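Local coordinates for ABC transporter, substrate binding protein (Aeropyrum pernix, PDB 3EAF), which probably captures a small solute outside the cell and hands it to an ABC membrane transporter, and carries a bound magnesium ion, at residues Gly15-Val20 against Ile81-Ala86; Ile53-Ala58 against Glu65-Glu70; Thr101-Ser106 against Val297-Lys302. All coordinates share one frame; numbering follows the deposited sequence.

Contact 1: Gly15-Val20 against Ile81-Ala86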
ATOM      1  N   GLY A  15       3.290  16.666   0.618  1.00 10.66           N
ATOM      2  CA  GLY A  15       4.172  16.328   1.742  1.00 10.63           C
ATOM      3  C   GLY A  15       5.251  15.294   1.450  1.00 10.05           C
ATOM      4  O   GLY A  15       5.556  15.013   0.287  1.00 10.30           O
ATOM      5  N   PRO A  16       5.838  14.709   2.513  1.00  9.92           N
ATOM      6  CA  PRO A  16       7.012  13.836   2.384  1.00  9.59           C
ATOM      7  C   PRO A  16       6.727  12.470   1.746  1.00  9.61           C
ATOM      8  O   PRO A  16       7.672  11.746   1.409  1.00  9.92           O
ATOM      9  CB  PRO A  16       7.472  13.663   3.831  1.00  9.46           C
ATOM     10  CG  PRO A  16       6.216  13.802   4.628  1.00  9.53           C
ATOM     11  CD  PRO A  16       5.424  14.860   3.921  1.00  9.84           C
ATOM     12  N   THR A  17       5.449  12.117   1.593  1.00  9.10           N
ATOM     13  CA  THR A  17       5.085  10.881   0.906  1.00  8.58           C
ATOM     14  C   THR A  17       4.314  11.176  -0.390  1.00  8.81           C
ATOM     15  O   THR A  17       3.660  10.289  -0.943  1.00  8.78           O
ATOM     16  CB  THR A  17       4.294   9.893   1.811  1.00  8.72           C
ATOM     17  OG1 THR A  17       3.004  10.435   2.128  1.00  8.77           O
ATOM     18  CG2 THR A  17       5.067   9.548   3.103  1.00  7.38           C
ATOM     19  N   SER A  18       4.417  12.412  -0.882  1.00  8.61           N
ATOM     20  CA  SER A  18       3.772  12.784  -2.146  1.00  8.90           C
ATOM     21  C   SER A  18       4.475  12.181  -3.371  1.00  8.78           C
ATOM     22  O   SER A  18       3.894  12.135  -4.455  1.00  8.59           O
ATOM     23  CB  SER A  18       3.607  14.303  -2.285  1.00  8.77           C
ATOM     24  OG  SER A  18       4.845  14.984  -2.170  1.00 10.57           O
ATOM     25  N   ASP A  19       5.715  11.714  -3.193  1.00  8.55           N
ATOM     26  CA  ASP A  19       6.408  10.932  -4.225  1.00  8.35           C
ATOM     27  C   ASP A  19       5.530   9.767  -4.727  1.00  8.41           C
ATOM     28  O   ASP A  19       5.508   9.466  -5.927  1.00  8.50           O
ATOM     29  CB  ASP A  19       7.795  10.439  -3.750  1.00  8.05           C
ATOM     30  CG  ASP A  19       7.759   9.658  -2.420  1.00  8.11           C
ATOM     31  OD1 ASP A  19       6.675   9.448  -1.831  1.00  6.25           O
ATOM     32  OD2 ASP A  19       8.850   9.258  -1.950  1.00  6.54           O
ATOM     33  N   VAL A  20       4.792   9.144  -3.808  1.00  8.21           N
ATOM     34  CA  VAL A  20       3.848   8.066  -4.137  1.00  8.29           C
ATOM     35  C   VAL A  20       2.378   8.508  -3.979  1.00  8.68           C
ATOM     36  O   VAL A  20       1.461   7.894  -4.548  1.00  8.59           O
ATOM     37  CB  VAL A  20       4.135   6.779  -3.301  1.00  8.56           C
ATOM     38  CG1 VAL A  20       5.490   6.181  -3.675  1.00  7.78           C
ATOM     39  CG2 VAL A  20       4.080   7.058  -1.789  1.00  8.47           C
ATOM     40  N   ILE A  81     -11.549   7.206   2.049  1.00  8.83           N
ATOM     41  CA  ILE A  81     -10.409   6.635   1.355  1.00  8.59           C
ATOM     42  C   ILE A  81      -9.201   7.387   1.885  1.00  8.84           C
ATOM     43  O   ILE A  81      -9.011   8.572   1.578  1.00  9.24           O
ATOM     44  CB  ILE A  81     -10.550   6.792  -0.183  1.00  8.83           C
ATOM     45  CG1 ILE A  81     -11.866   6.154  -0.676  1.00  8.54           C
ATOM     46  CG2 ILE A  81      -9.308   6.243  -0.921  1.00  7.92           C
ATOM     47  CD1 ILE A  81     -11.973   4.629  -0.498  1.00  8.96           C
ATOM     48  N   GLY A  82      -8.405   6.707   2.709  1.00  8.86           N
ATOM     49  CA  GLY A  82      -7.354   7.365   3.478  1.00  8.74           C
ATOM     50  C   GLY A  82      -5.931   7.067   3.051  1.00  8.70           C
ATOM     51  O   GLY A  82      -5.693   6.483   1.991  1.00  8.75           O
ATOM     52  N   TRP A  83      -4.983   7.458   3.904  1.00  8.61           N
ATOM     53  CA  TRP A  83      -3.573   7.449   3.540  1.00  8.25           C
ATOM     54  C   TRP A  83      -2.634   6.876   4.630  1.00  8.25           C
ATOM     55  O   TRP A  83      -2.447   5.662   4.704  1.00  8.38           O
ATOM     56  CB  TRP A  83      -3.132   8.848   3.057  1.00  7.83           C
ATOM     57  CG  TRP A  83      -1.702   8.907   2.590  1.00  7.88           C
ATOM     58  CD1 TRP A  83      -0.650   9.514   3.223  1.00  7.26           C
ATOM     59  CD2 TRP A  83      -1.164   8.309   1.400  1.00  7.31           C
ATOM     60  NE1 TRP A  83       0.511   9.332   2.496  1.00  7.24           N
ATOM     61  CE2 TRP A  83       0.219   8.601   1.372  1.00  7.02           C
ATOM     62  CE3 TRP A  83      -1.721   7.556   0.354  1.00  7.04           C
ATOM     63  CZ2 TRP A  83       1.058   8.161   0.339  1.00  7.09           C
ATOM     64  CZ3 TRP A  83      -0.884   7.121  -0.676  1.00  7.70           C
ATOM     65  CH2 TRP A  83       0.491   7.421  -0.670  1.00  7.63           C
ATOM     66  N   GLY A  84      -2.065   7.737   5.468  1.00  8.19           N
ATOM     67  CA  GLY A  84      -0.864   7.387   6.248  1.00  8.51           C
ATOM     68  C   GLY A  84      -1.067   6.417   7.397  1.00  8.56           C
ATOM     69  O   GLY A  84      -2.128   6.399   8.018  1.00  8.46           O
ATOM     70  N   THR A  85      -0.048   5.606   7.680  1.00  8.72           N
ATOM     71  CA  THR A  85      -0.119   4.638   8.790  1.00  8.65           C
ATOM     72  C   THR A  85      -0.394   5.300  10.143  1.00  9.11           C
ATOM     73  O   THR A  85      -1.299   4.869  10.869  1.00  8.88           O
ATOM     74  CB  THR A  85       1.151   3.748   8.875  1.00  8.71           C
ATOM     75  OG1 THR A  85       1.149   2.822   7.789  1.00  7.54           O
ATOM     76  CG2 THR A  85       1.199   2.957  10.194  1.00  8.22           C
ATOM     77  N   ALA A  86       0.381   6.335  10.473  1.00  9.35           N
ATOM     78  CA  ALA A  86       0.231   7.035  11.754  1.00 10.04           C
ATOM     79  C   ALA A  86      -1.195   7.541  11.962  1.00 10.28           C
ATOM     80  O   ALA A  86      -1.832   7.203  12.960  1.00 10.39           O
ATOM     81  CB  ALA A  86       1.246   8.192  11.888  1.00  9.99           C
TER
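T17 and W83 meet at the carboxyl end of the sheet in the N-terminal lobe of a type I periplasmic-binding-protein fold, where the loops after strands 3-11 and 79-82 face the other lobe. The indole of W83 reaches across edge-on. Its CG stands anti to the backbone N (chi1 -177°), which carries the ring toward the first turn of helix 18-38. NE1 of W83 donates to OG1 of T17 over 2.8 Å, with an N-H...O angle of 146° and the oxygen close to the ring plane. The same OG1 is also bonded to D12 OD2, so one hydroxyl ties the indole to a carboxylate. T17 sits at the N-cap position, but its side chain turns to W83 and D12 and caps nothing. Farther round the indole edge, CG2 of V20 packs 3.8 Å from CH2 of W83. Y24 and W233 meet this indole edge-to-face, Y59 adds a third ring, and a glycerol, probably from the crystallisation liquor, lies about 4 Å from the W83 side chain at nearest atoms. An aromatic cluster of this kind is consistent with a ligand pocket between the lobes. D19 OD2, bonded to T208 and S210, helps join the segment to the other lobe. The turn leading into the helix is type I: G15 O accepts from S18 N at 3.1 Å and from S18 OG at 2.6 Å, the hydroxyl lying in the carbonyl plane.

Contact 2: Ile53-Ala58 against Glu65-Glu70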
ATOM      1  N   ILE A  53     -14.953  14.169  -1.247  1.00 11.32           N
ATOM      2  CA  ILE A  53     -14.364  15.411  -0.769  1.00 11.40           C
ATOM      3  C   ILE A  53     -12.853  15.200  -0.587  1.00 11.55           C
ATOM      4  O   ILE A  53     -12.413  14.531   0.353  1.00 10.55           O
ATOM      5  CB  ILE A  53     -15.051  15.898   0.554  1.00 11.48           C
ATOM      6  CG1 ILE A  53     -16.561  16.115   0.360  1.00 12.12           C
ATOM      7  CG2 ILE A  53     -14.420  17.183   1.068  1.00 11.79           C
ATOM      8  CD1 ILE A  53     -17.429  14.956   0.840  1.00 13.07           C
ATOM      9  N   LYS A  54     -12.066  15.758  -1.502  1.00 11.86           N
ATOM     10  CA  LYS A  54     -10.621  15.556  -1.483  1.00 12.38           C
ATOM     11  C   LYS A  54      -9.923  16.568  -0.587  1.00 12.47           C
ATOM     12  O   LYS A  54     -10.173  17.772  -0.679  1.00 12.92           O
ATOM     13  CB  LYS A  54     -10.033  15.614  -2.891  1.00 12.24           C
ATOM     14  CG  LYS A  54      -8.571  15.191  -2.947  1.00 13.23           C
ATOM     15  CD  LYS A  54      -8.029  15.152  -4.368  1.00 13.03           C
ATOM     16  CE  LYS A  54      -7.454  16.494  -4.771  1.00 12.98           C
ATOM     17  NZ  LYS A  54      -6.725  16.392  -6.063  1.00 13.23           N
ATOM     18  N   ARG A  55      -9.044  16.066   0.274  1.00 12.51           N
ATOM     19  CA  ARG A  55      -8.254  16.910   1.169  1.00 12.36           C
ATOM     20  C   ARG A  55      -6.791  16.472   1.170  1.00 12.19           C
ATOM     21  O   ARG A  55      -6.483  15.335   1.527  1.00 12.42           O
ATOM     22  CB  ARG A  55      -8.822  16.849   2.591  1.00 12.20           C
ATOM     23  CG  ARG A  55     -10.210  17.467   2.756  1.00 12.79           C
ATOM     24  CD  ARG A  55     -10.154  18.980   2.626  1.00 12.60           C
ATOM     25  NE  ARG A  55     -11.460  19.595   2.822  1.00 13.42           N
ATOM     26  CZ  ARG A  55     -12.277  19.951   1.835  1.00 14.24           C
ATOM     27  NH1 ARG A  55     -11.924  19.754   0.569  1.00 12.70           N
ATOM     28  NH2 ARG A  55     -13.446  20.515   2.117  1.00 13.92           N
ATOM     29  N   ASP A  56      -5.898  17.367   0.752  1.00 12.21           N
ATOM     30  CA  ASP A  56      -4.453  17.122   0.836  1.00 11.85           C
ATOM     31  C   ASP A  56      -3.957  17.502   2.227  1.00 11.87           C
ATOM     32  O   ASP A  56      -3.874  18.686   2.572  1.00 11.97           O
ATOM     33  CB  ASP A  56      -3.703  17.894  -0.257  1.00 11.86           C
ATOM     34  CG  ASP A  56      -2.185  17.887  -0.069  1.00 11.97           C
ATOM     35  OD1 ASP A  56      -1.619  16.922   0.497  1.00 12.41           O
ATOM     36  OD2 ASP A  56      -1.543  18.860  -0.510  1.00 11.50           O
ATOM     37  N   TYR A  57      -3.624  16.493   3.025  1.00 11.67           N
ATOM     38  CA  TYR A  57      -3.179  16.734   4.401  1.00 11.14           C
ATOM     39  C   TYR A  57      -1.660  16.720   4.558  1.00 10.82           C
ATOM     40  O   TYR A  57      -1.142  16.954   5.663  1.00 10.52           O
ATOM     41  CB  TYR A  57      -3.862  15.766   5.376  1.00 10.98           C
ATOM     42  CG  TYR A  57      -3.211  14.401   5.533  1.00 11.15           C
ATOM     43  CD1 TYR A  57      -2.653  14.016   6.756  1.00 11.19           C
ATOM     44  CD2 TYR A  57      -3.174  13.492   4.481  1.00  9.80           C
ATOM     45  CE1 TYR A  57      -2.066  12.764   6.922  1.00 10.72           C
ATOM     46  CE2 TYR A  57      -2.587  12.234   4.629  1.00 10.24           C
ATOM     47  CZ  TYR A  57      -2.040  11.877   5.858  1.00 10.75           C
ATOM     48  OH  TYR A  57      -1.468  10.637   6.022  1.00 10.54           O
ATOM     49  N   ALA A  58      -0.958  16.443   3.453  1.00 10.50           N
ATOM     50  CA  ALA A  58       0.510  16.473   3.397  1.00 10.27           C
ATOM     51  C   ALA A  58       1.229  15.627   4.469  1.00  9.95           C
ATOM     52  O   ALA A  58       2.309  15.995   4.945  1.00  9.67           O
ATOM     53  CB  ALA A  58       1.019  17.941   3.414  1.00 10.63           C
ATOM     54  N   GLU A  65      -6.395  14.733  11.542  1.00 13.11           N
ATOM     55  CA  GLU A  65      -7.481  14.745  12.531  1.00 13.91           C
ATOM     56  C   GLU A  65      -8.478  15.891  12.304  1.00 13.43           C
ATOM     57  O   GLU A  65      -9.678  15.736  12.543  1.00 13.32           O
ATOM     58  CB  GLU A  65      -6.906  14.788  13.952  1.00 13.74           C
ATOM     59  CG  GLU A  65      -6.013  13.590  14.289  1.00 14.92           C
ATOM     60  CD  GLU A  65      -5.587  13.543  15.743  1.00 16.06           C
ATOM     61  OE1 GLU A  65      -6.301  14.110  16.600  1.00 19.95           O
ATOM     62  OE2 GLU A  65      -4.532  12.932  16.033  1.00 18.70           O
ATOM     63  N   GLU A  66      -7.981  17.031  11.832  1.00 13.42           N
ATOM     64  CA  GLU A  66      -8.846  18.163  11.481  1.00 13.45           C
ATOM     65  C   GLU A  66      -9.774  17.847  10.294  1.00 13.51           C
ATOM     66  O   GLU A  66     -10.980  18.126  10.345  1.00 12.96           O
ATOM     67  CB  GLU A  66      -8.004  19.413  11.212  1.00 13.47           C
ATOM     68  CG  GLU A  66      -7.494  20.073  12.497  1.00 14.78           C
ATOM     69  CD  GLU A  66      -6.276  20.959  12.292  1.00 16.17           C
ATOM     70  OE1 GLU A  66      -5.752  21.039  11.159  1.00 16.02           O
ATOM     71  OE2 GLU A  66      -5.837  21.579  13.284  1.00 17.26           O
ATOM     72  N   TYR A  67      -9.213  17.259   9.238  1.00 13.21           N
ATOM     73  CA  TYR A  67     -10.009  16.864   8.076  1.00 13.25           C
ATOM     74  C   TYR A  67     -10.957  15.704   8.366  1.00 13.23           C
ATOM     75  O   TYR A  67     -12.027  15.615   7.757  1.00 13.36           O
ATOM     76  CB  TYR A  67      -9.119  16.546   6.875  1.00 13.34           C
ATOM     77  CG  TYR A  67      -8.442  17.753   6.262  1.00 14.05           C
ATOM     78  CD1 TYR A  67      -9.072  18.998   6.228  1.00 15.32           C
ATOM     79  CD2 TYR A  67      -7.173  17.649   5.691  1.00 15.22           C
ATOM     80  CE1 TYR A  67      -8.449  20.109   5.656  1.00 15.29           C
ATOM     81  CE2 TYR A  67      -6.554  18.746   5.108  1.00 14.19           C
ATOM     82  CZ  TYR A  67      -7.194  19.974   5.103  1.00 14.81           C
ATOM     83  OH  TYR A  67      -6.583  21.067   4.529  1.00 15.02           O
ATOM     84  N   TYR A  68     -10.574  14.826   9.292  1.00 12.99           N
ATOM     85  CA  TYR A  68     -11.465  13.752   9.736  1.00 13.15           C
ATOM     86  C   TYR A  68     -12.727  14.312  10.389  1.00 13.58           C
ATOM     87  O   TYR A  68     -13.839  13.888  10.071  1.00 13.53           O
ATOM     88  CB  TYR A  68     -10.780  12.792  10.717  1.00 12.27           C
ATOM     89  CG  TYR A  68     -11.758  11.754  11.234  1.00 12.05           C
ATOM     90  CD1 TYR A  68     -12.148  10.682  10.424  1.00 11.30           C
ATOM     91  CD2 TYR A  68     -12.337  11.867  12.506  1.00 10.21           C
ATOM     92  CE1 TYR A  68     -13.069   9.739  10.871  1.00 11.69           C
ATOM     93  CE2 TYR A  68     -13.269  10.915  12.962  1.00 11.53           C
ATOM     94  CZ  TYR A  68     -13.625   9.859  12.137  1.00 11.75           C
ATOM     95  OH  TYR A  68     -14.529   8.908  12.559  1.00 12.47           O
ATOM     96  N   ARG A  69     -12.539  15.257  11.311  1.00 14.06           N
ATOM     97  CA  ARG A  69     -13.660  15.916  11.967  1.00 14.90           C
ATOM     98  C   ARG A  69     -14.542  16.650  10.946  1.00 14.67           C
ATOM     99  O   ARG A  69     -15.757  16.571  11.029  1.00 14.70           O
ATOM    100  CB  ARG A  69     -13.190  16.830  13.107  1.00 14.52           C
ATOM    101  CG  ARG A  69     -12.611  16.054  14.306  1.00 16.04           C
ATOM    102  CD  ARG A  69     -12.363  16.933  15.540  1.00 16.09           C
ATOM    103  NE  ARG A  69     -11.404  18.011  15.283  1.00 18.88           N
ATOM    104  CZ  ARG A  69     -10.085  17.911  15.446  1.00 20.34           C
ATOM    105  NH1 ARG A  69      -9.533  16.774  15.869  1.00 20.30           N
ATOM    106  NH2 ARG A  69      -9.310  18.955  15.183  1.00 20.57           N
ATOM    107  N   GLU A  70     -13.921  17.309   9.966  1.00 15.00           N
ATOM    108  CA  GLU A  70     -14.640  17.940   8.855  1.00 15.73           C
ATOM    109  C   GLU A  70     -15.453  16.930   8.035  1.00 15.34           C
ATOM    110  O   GLU A  70     -16.635  17.157   7.766  1.00 15.71           O
ATOM    111  CB  GLU A  70     -13.681  18.711   7.934  1.00 15.55           C
ATOM    112  CG  GLU A  70     -14.385  19.384   6.747  1.00 16.72           C
ATOM    113  CD  GLU A  70     -13.459  20.208   5.856  1.00 17.35           C
ATOM    114  OE1 GLU A  70     -12.277  19.842   5.682  1.00 19.43           O
ATOM    115  OE2 GLU A  70     -13.929  21.225   5.300  1.00 20.34           O
TER
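R55 grips E70 side-on with two nitrogens, one to each carboxylate oxygen. NE of R55 lies 3.0 Å from OE1 of E70 and the bond is nearly straight (172°); NH2 of R55 reaches OE2 of E70 at a longer 3.3 Å. Both oxygens lie close to the guanidinium plane, yet each is met from above the carboxylate plane, the two flat groups being turned 53° apart. Before it gets there, the arginine passes over Y67: its CB sits 3.8 Å from the ring centroid in a CH-pi contact, and CG and CD continue across the same face. A bend at chi2 takes the chain over the ring and on to E70. At the ring's edge, CB of Y57 packs 3.8 Å from CD2 of Y67, with the carbonyl of D56 nearby. These residues join a strand and a helix of one beta-alpha-beta crossover: strand 53-56 and helix 65-70 run antiparallel (167°), their axes 9.9 Å apart. With an alanine in place of R55, CB could still sit over Y67, but the ring would probably lose the cover of CG and CD, and E70 its arginine mate across the contact, leaving the carboxylate to R74. Further out, NH1 of R55 donates to K54 O over 2.9 Å, while I53 CG2 lies against one guanidinium face. At the strand end, D56 OD1 accepts from A58 N at 3.1 Å in an Asx turn, and D56 OD2 is bonded to T14.

Contact 3: Thr101-Ser106 against Val297-Lys302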
ATOM      1  N   THR A 101     -16.561   3.493   7.322  1.00 12.92           N
ATOM      2  CA  THR A 101     -15.697   2.522   6.631  1.00 12.14           C
ATOM      3  C   THR A 101     -14.432   3.228   6.128  1.00 11.74           C
ATOM      4  O   THR A 101     -14.510   4.239   5.425  1.00 11.78           O
ATOM      5  CB  THR A 101     -16.435   1.808   5.465  1.00 12.54           C
ATOM      6  OG1 THR A 101     -17.375   0.868   5.996  1.00 11.81           O
ATOM      7  CG2 THR A 101     -15.453   1.052   4.565  1.00 12.25           C
ATOM      8  N   TYR A 102     -13.272   2.691   6.498  1.00 10.67           N
ATOM      9  CA  TYR A 102     -12.004   3.370   6.244  1.00  9.76           C
ATOM     10  C   TYR A 102     -11.087   2.468   5.430  1.00  9.36           C
ATOM     11  O   TYR A 102     -10.625   1.433   5.924  1.00  8.98           O
ATOM     12  CB  TYR A 102     -11.342   3.750   7.576  1.00  9.81           C
ATOM     13  CG  TYR A 102     -10.460   4.981   7.516  1.00  9.36           C
ATOM     14  CD1 TYR A 102     -10.921   6.204   7.987  1.00  9.58           C
ATOM     15  CD2 TYR A 102      -9.170   4.918   6.998  1.00  9.10           C
ATOM     16  CE1 TYR A 102     -10.128   7.341   7.939  1.00  9.72           C
ATOM     17  CE2 TYR A 102      -8.360   6.061   6.943  1.00  9.94           C
ATOM     18  CZ  TYR A 102      -8.853   7.263   7.420  1.00 10.18           C
ATOM     19  OH  TYR A 102      -8.078   8.396   7.376  1.00 10.91           O
ATOM     20  N   ILE A 103     -10.847   2.859   4.180  1.00  9.02           N
ATOM     21  CA  ILE A 103      -9.996   2.103   3.272  1.00  8.93           C
ATOM     22  C   ILE A 103      -8.728   2.902   3.000  1.00  9.16           C
ATOM     23  O   ILE A 103      -8.772   3.989   2.404  1.00  9.50           O
ATOM     24  CB  ILE A 103     -10.714   1.756   1.942  1.00  9.14           C
ATOM     25  CG1 ILE A 103     -12.022   1.001   2.222  1.00  9.15           C
ATOM     26  CG2 ILE A 103      -9.779   0.934   1.035  1.00  9.00           C
ATOM     27  CD1 ILE A 103     -12.978   0.880   1.031  1.00  8.93           C
ATOM     28  N   SER A 104      -7.593   2.350   3.426  1.00  8.97           N
ATOM     29  CA  SER A 104      -6.361   3.120   3.496  1.00  8.39           C
ATOM     30  C   SER A 104      -5.271   2.636   2.563  1.00  8.12           C
ATOM     31  O   SER A 104      -5.182   1.451   2.238  1.00  8.14           O
ATOM     32  CB  SER A 104      -5.835   3.139   4.935  1.00  8.61           C
ATOM     33  OG  SER A 104      -5.653   1.822   5.435  1.00  8.29           O
ATOM     34  N   ALA A 105      -4.448   3.584   2.133  1.00  7.75           N
ATOM     35  CA  ALA A 105      -3.170   3.289   1.521  1.00  8.11           C
ATOM     36  C   ALA A 105      -2.218   2.623   2.517  1.00  8.04           C
ATOM     37  O   ALA A 105      -1.374   1.823   2.122  1.00  8.72           O
ATOM     38  CB  ALA A 105      -2.559   4.541   0.978  1.00  7.95           C
ATOM     39  N   SER A 106      -2.347   2.953   3.799  1.00  7.99           N
ATOM     40  CA  SER A 106      -1.607   2.232   4.836  1.00  8.02           C
ATOM     41  C   SER A 106      -2.064   0.784   4.872  1.00  7.68           C
ATOM     42  O   SER A 106      -3.263   0.511   4.954  1.00  7.82           O
ATOM     43  CB  SER A 106      -1.832   2.843   6.215  1.00  7.96           C
ATOM     44  OG  SER A 106      -1.278   1.989   7.208  1.00  8.85           O
ATOM     45  N   VAL A 297     -10.831   2.804  -4.104  1.00  7.09           N
ATOM     46  CA  VAL A 297     -12.173   3.274  -4.452  1.00  7.15           C
ATOM     47  C   VAL A 297     -13.028   2.105  -4.965  1.00  7.36           C
ATOM     48  O   VAL A 297     -14.195   1.966  -4.576  1.00  7.39           O
ATOM     49  CB  VAL A 297     -12.109   4.418  -5.487  1.00  7.13           C
ATOM     50  CG1 VAL A 297     -13.495   4.796  -5.976  1.00  7.02           C
ATOM     51  CG2 VAL A 297     -11.382   5.634  -4.883  1.00  7.12           C
ATOM     52  N   TRP A 298     -12.433   1.259  -5.809  1.00  7.41           N
ATOM     53  CA  TRP A 298     -13.153   0.131  -6.408  1.00  7.96           C
ATOM     54  C   TRP A 298     -13.664  -0.836  -5.347  1.00  7.98           C
ATOM     55  O   TRP A 298     -14.770  -1.366  -5.474  1.00  8.46           O
ATOM     56  CB  TRP A 298     -12.266  -0.627  -7.397  1.00  8.18           C
ATOM     57  CG  TRP A 298     -13.013  -1.417  -8.453  1.00  8.43           C
ATOM     58  CD1 TRP A 298     -14.359  -1.695  -8.499  1.00  8.96           C
ATOM     59  CD2 TRP A 298     -12.440  -2.042  -9.607  1.00  9.23           C
ATOM     60  NE1 TRP A 298     -14.652  -2.438  -9.623  1.00  8.16           N
ATOM     61  CE2 TRP A 298     -13.492  -2.671 -10.314  1.00  8.52           C
ATOM     62  CE3 TRP A 298     -11.132  -2.135 -10.114  1.00  9.54           C
ATOM     63  CZ2 TRP A 298     -13.277  -3.386 -11.500  1.00  9.21           C
ATOM     64  CZ3 TRP A 298     -10.925  -2.840 -11.305  1.00  9.22           C
ATOM     65  CH2 TRP A 298     -11.995  -3.446 -11.983  1.00  8.41           C
ATOM     66  N   LEU A 299     -12.857  -1.080  -4.314  1.00  7.74           N
ATOM     67  CA  LEU A 299     -13.286  -1.930  -3.211  1.00  8.04           C
ATOM     68  C   LEU A 299     -14.550  -1.367  -2.559  1.00  8.04           C
ATOM     69  O   LEU A 299     -15.463  -2.115  -2.228  1.00  7.98           O
ATOM     70  CB  LEU A 299     -12.165  -2.110  -2.170  1.00  8.19           C
ATOM     71  CG  LEU A 299     -12.480  -3.036  -0.981  1.00  8.21           C
ATOM     72  CD1 LEU A 299     -12.585  -4.505  -1.432  1.00  7.75           C
ATOM     73  CD2 LEU A 299     -11.444  -2.881   0.128  1.00  8.26           C
ATOM     74  N   LEU A 300     -14.591  -0.048  -2.372  1.00  8.08           N
ATOM     75  CA  LEU A 300     -15.785   0.628  -1.866  1.00  8.73           C
ATOM     76  C   LEU A 300     -16.998   0.427  -2.792  1.00  8.97           C
ATOM     77  O   LEU A 300     -18.103   0.127  -2.322  1.00  8.92           O
ATOM     78  CB  LEU A 300     -15.507   2.125  -1.661  1.00  8.64           C
ATOM     79  CG  LEU A 300     -16.680   3.024  -1.276  1.00  9.04           C
ATOM     80  CD1 LEU A 300     -17.211   2.664   0.110  1.00  9.57           C
ATOM     81  CD2 LEU A 300     -16.278   4.489  -1.347  1.00  8.87           C
ATOM     82  N   ILE A 301     -16.787   0.597  -4.094  1.00  9.41           N
ATOM     83  CA  ILE A 301     -17.837   0.392  -5.102  1.00 10.37           C
ATOM     84  C   ILE A 301     -18.443  -1.004  -4.989  1.00 11.01           C
ATOM     85  O   ILE A 301     -19.667  -1.162  -5.002  1.00 11.46           O
ATOM     86  CB  ILE A 301     -17.295   0.592  -6.554  1.00 10.37           C
ATOM     87  CG1 ILE A 301     -16.738   2.011  -6.757  1.00 10.95           C
ATOM     88  CG2 ILE A 301     -18.353   0.236  -7.604  1.00 10.16           C
ATOM     89  CD1 ILE A 301     -17.638   3.132  -6.292  1.00 11.22           C
ATOM     90  N   LYS A 302     -17.580  -2.012  -4.867  1.00 11.60           N
ATOM     91  CA  LYS A 302     -18.031  -3.399  -4.731  1.00 12.04           C
ATOM     92  C   LYS A 302     -18.863  -3.595  -3.460  1.00 11.85           C
ATOM     93  O   LYS A 302     -19.863  -4.317  -3.480  1.00 11.78           O
ATOM     94  CB  LYS A 302     -16.844  -4.373  -4.806  1.00 12.34           C
ATOM     95  CG  LYS A 302     -16.122  -4.376  -6.165  1.00 13.62           C
ATOM     96  CD  LYS A 302     -16.538  -5.534  -7.079  1.00 15.31           C
ATOM     97  CE  LYS A 302     -15.690  -5.553  -8.337  1.00 16.01           C
ATOM     98  NZ  LYS A 302     -15.795  -6.807  -9.121  1.00 16.70           N
TER
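No ring or other flat side chain passes between I103 and its helix partners L299 and L300; the one flat group touched is a peptide. CD1 of I103 comes over a face of the L299-L300 peptide unit, 3.9 Å from L300 N. The aromatic rings of the two segments lie outside this interface. Y102, next to I103 on the strand, packs instead on T88, L91 and V95 of helix 85-98, while W298 meets the ring of F35 with the planes about 40° apart. The side-chain contacts between the two segments are all aliphatic. The same CD1 of I103 also lies 3.9 Å from CB of L300, the two side chains crossing at a slant, and a looser 4.2 Å from CD2 of L299. I103 can reach this far because its chain is extended at chi2 (167°), which makes CD1 the outermost point of the side chain. Here helix 288-304 packs on one side of the sheet in the N-terminal lobe, and helix 85-98 covers the side that Y102 faces: a three-layer alpha/beta sandwich of Rossmann-like type. The chain has been through the second lobe before it returns as this helix. L299 also packs on Y341, which with E325 and D340 holds the magnesium ion, about 10 Å from the nearest atom of the L299 side chain. L300 reaches L320 of helix 317-326, and T101 touches L320 and L324 there. At the end of the strand, S104 OG donates to S106 O over 2.8 Å, on a lone pair in the carbonyl plane.

How the contacts relate
From strand 3-11 the chain enters 15-20, the first half of contact 1. Before that contact closes at 81-86, strand 47-56 and helix 61-74 pair in contact 2, which is therefore nested inside the larger loop. Contact 3 opens afterward at 101-106 and waits for 297-302, with the second lobe's first five strands in between; it crosses neither of the others. All three reach one sheet. Contacts 1 and 2 touch where Y57 OH makes a weak hydrogen bond with G84 N. Contacts 1 and 3 share neighbouring strands, joined by G82 N to I103 O, and the T85 and S106 hydroxyls meet beyond the strand ends.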